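PDB 6VVE: Dot/Icm T4SS effector from Legionella pneumophila, which is an effector kinase that binds ADP and manganese and is activated by inositol hexakisphosphate from the host cell. Local coordinates for residues D181-P186 and W232-N237. Numbering follows the deposited sequence.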
loop_
_atom_site.group_PDB
_atom_site.type_symbol
_atom_site.label_atom_id
_atom_site.label_comp_id
_atom_site.label_asym_id
_atom_site.label_seq_id
_atom_site.Cartn_x
_atom_site.Cartn_y
_atom_site.Cartn_z
ATOM N N ASP A 181 0.380 -5.619 -6.593
ATOM C CA ASP A 181 0.643 -5.345 -8.005
ATOM C C ASP A 181 1.352 -3.991 -8.120
ATOM O O ASP A 181 0.783 -2.977 -8.543
ATOM C CB ASP A 181 -0.646 -5.363 -8.832
ATOM C CG ASP A 181 -0.391 -5.124 -10.322
ATOM O OD1 ASP A 181 0.774 -5.292 -10.767
ATOM O OD2 ASP A 181 -1.351 -4.760 -11.046
ATOM N N LEU A 182 2.630 -3.965 -7.743
ATOM C CA LEU A 182 3.445 -2.766 -7.913
ATOM C C LEU A 182 4.821 -3.168 -8.426
ATOM O O LEU A 182 5.311 -2.606 -9.410
ATOM C CB LEU A 182 3.556 -1.987 -6.604
ATOM C CG LEU A 182 4.366 -0.694 -6.666
ATOM C CD1 LEU A 182 3.834 0.238 -7.750
ATOM C CD2 LEU A 182 4.348 0.011 -5.307
ATOM N N ALA A 183 5.437 -4.149 -7.769
ATOM C CA ALA A 183 6.739 -4.685 -8.175
ATOM C C ALA A 183 6.795 -6.131 -7.674
ATOM O O ALA A 183 7.270 -6.403 -6.565
ATOM C CB ALA A 183 7.886 -3.857 -7.617
ATOM N N ASN A 184 6.254 -7.043 -8.479
ATOM C CA ASN A 184 6.174 -8.438 -8.062
ATOM C C ASN A 184 7.551 -9.079 -7.945
ATOM O O ASN A 184 7.734 -9.990 -7.133
ATOM C CB ASN A 184 5.306 -9.235 -9.041
ATOM C CG ASN A 184 3.881 -8.723 -9.107
ATOM O OD1 ASN A 184 3.413 -8.027 -8.209
ATOM N ND2 ASN A 184 3.179 -9.073 -10.176
ATOM N N ASN A 185 8.514 -8.626 -8.739
ATOM C CA ASN A 185 9.869 -9.159 -8.737
ATOM C C ASN A 185 10.783 -8.112 -9.366
ATOM O O ASN A 185 10.312 -7.066 -9.841
ATOM C CB ASN A 185 9.945 -10.489 -9.503
ATOM C CG ASN A 185 9.459 -10.365 -10.936
ATOM O OD1 ASN A 185 10.140 -9.782 -11.775
ATOM N ND2 ASN A 185 8.277 -10.907 -11.220
ATOM N N PRO A 186 12.098 -8.344 -9.366
ATOM C CA PRO A 186 13.014 -7.316 -9.899
ATOM C C PRO A 186 12.814 -7.012 -11.380
ATOM O O PRO A 186 13.290 -5.968 -11.851
ATOM C CB PRO A 186 14.406 -7.911 -9.647
ATOM C CG PRO A 186 14.205 -8.875 -8.509
ATOM C CD PRO A 186 12.825 -9.450 -8.712
ATOM N N TRP A 232 10.148 -2.365 -1.995
ATOM C CA TRP A 232 10.538 -0.959 -1.994
ATOM C C TRP A 232 11.832 -0.735 -2.769
ATOM O O TRP A 232 11.995 0.291 -3.444
ATOM C CB TRP A 232 10.710 -0.477 -0.549
ATOM C CG TRP A 232 11.816 -1.200 0.153
ATOM C CD1 TRP A 232 11.729 -2.395 0.807
ATOM C CD2 TRP A 232 13.179 -0.781 0.263
ATOM N NE1 TRP A 232 12.961 -2.749 1.315
ATOM C CE2 TRP A 232 13.865 -1.770 0.993
ATOM C CE3 TRP A 232 13.890 0.327 -0.198
ATOM C CZ2 TRP A 232 15.223 -1.670 1.290
ATOM C CZ3 TRP A 232 15.246 0.426 0.103
ATOM C CH2 TRP A 232 15.893 -0.568 0.833
ATOM N N LEU A 233 12.769 -1.682 -2.676
ATOM C CA LEU A 233 14.055 -1.518 -3.345
ATOM C C LEU A 233 13.906 -1.613 -4.855
ATOM O O LEU A 233 14.581 -0.876 -5.596
ATOM C CB LEU A 233 15.035 -2.570 -2.835
ATOM C CG LEU A 233 16.470 -2.516 -3.349
ATOM C CD1 LEU A 233 17.176 -1.273 -2.848
ATOM C CD2 LEU A 233 17.230 -3.782 -2.930
ATOM N N TYR A 234 13.033 -2.512 -5.331
ATOM C CA TYR A 234 12.845 -2.661 -6.772
ATOM C C TYR A 234 12.278 -1.382 -7.383
ATOM O O TYR A 234 12.721 -0.940 -8.452
ATOM C CB TYR A 234 11.902 -3.824 -7.076
ATOM C CG TYR A 234 12.236 -5.140 -6.409
ATOM C CD1 TYR A 234 13.515 -5.409 -5.932
ATOM C CD2 TYR A 234 11.271 -6.133 -6.288
ATOM C CE1 TYR A 234 13.811 -6.608 -5.321
ATOM C CE2 TYR A 234 11.561 -7.350 -5.695
ATOM C CZ TYR A 234 12.825 -7.576 -5.199
ATOM O OH TYR A 234 13.093 -8.780 -4.598
ATOM N N VAL A 235 11.289 -0.779 -6.717
ATOM C CA VAL A 235 10.687 0.449 -7.224
ATOM C C VAL A 235 11.739 1.548 -7.329
ATOM O O VAL A 235 11.867 2.220 -8.365
ATOM C CB VAL A 235 9.509 0.879 -6.329
ATOM C CG1 VAL A 235 8.940 2.205 -6.802
ATOM C CG2 VAL A 235 8.429 -0.197 -6.307
ATOM N N TYR A 236 12.516 1.743 -6.261
ATOM C CA TYR A 236 13.473 2.842 -6.254
ATOM C C TYR A 236 14.550 2.655 -7.320
ATOM O O TYR A 236 14.885 3.592 -8.051
ATOM C CB TYR A 236 14.121 2.980 -4.883
ATOM C CG TYR A 236 14.956 4.233 -4.778
ATOM C CD1 TYR A 236 14.367 5.460 -4.492
ATOM C CD2 TYR A 236 16.333 4.194 -4.964
ATOM C CE1 TYR A 236 15.128 6.615 -4.398
ATOM C CE2 TYR A 236 17.101 5.343 -4.860
ATOM C CZ TYR A 236 16.491 6.549 -4.588
ATOM O OH TYR A 236 17.241 7.697 -4.498
ATOM N N ASN A 237 15.113 1.447 -7.408
ATOM C CA ASN A 237 16.204 1.210 -8.353
ATOM C C ASN A 237 15.720 1.252 -9.796
ATOM O O ASN A 237 16.479 1.643 -10.681
ATOM C CB ASN A 237 16.880 -0.129 -8.060
ATOM C CG ASN A 237 17.919 -0.021 -6.962
ATOM O OD1 ASN A 237 19.121 0.056 -7.232
ATOM N ND2 ASN A 237 17.464 0.004 -5.714
#
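Y234, on the helix 231-239, lies along the 181-186 loop, and its side chain can be traced from root to hydroxyl. CB meets the methyl of A183, the two CB atoms 4.1 Å apart. Because CG stands anti to the carbonyl carbon (chi1 -51°), the ring runs on toward N185 and P186, with CG near P186 CA. CD2 lies 4.0 Å from A183 O, which sits at the ring edge near its plane, and 3.7 Å from N185 C, which approaches obliquely; CE2 is beside N185 C and P186 N. P186 lies over one face of the outer half: its CG, above CE1 and CZ, is 4.0 Å from the Y234 ring centroid and 21° off the normal, a CH-pi contact, and its CD reaches CE2 and CZ. At the tip, the hydroxyls of Y234 and Y260 share a hydrogen bond.

One residue on, V235 offers a single branch: CG2 reaches A183 CB at 3.9 Å and L182 CG at 4.1 Å. The side chains of L182 and V235 cross at about a right angle.

H179 and D181, with D181 O bonded to N193 of the ADP pocket, are consistent with the catalytic loop of a protein-kinase fold. No hydrogen bond links the segments, so buried apolar and CH-pi contacts hold this loop to its helix, while the Y234 hydroxyl ties the contact to helix 253-262.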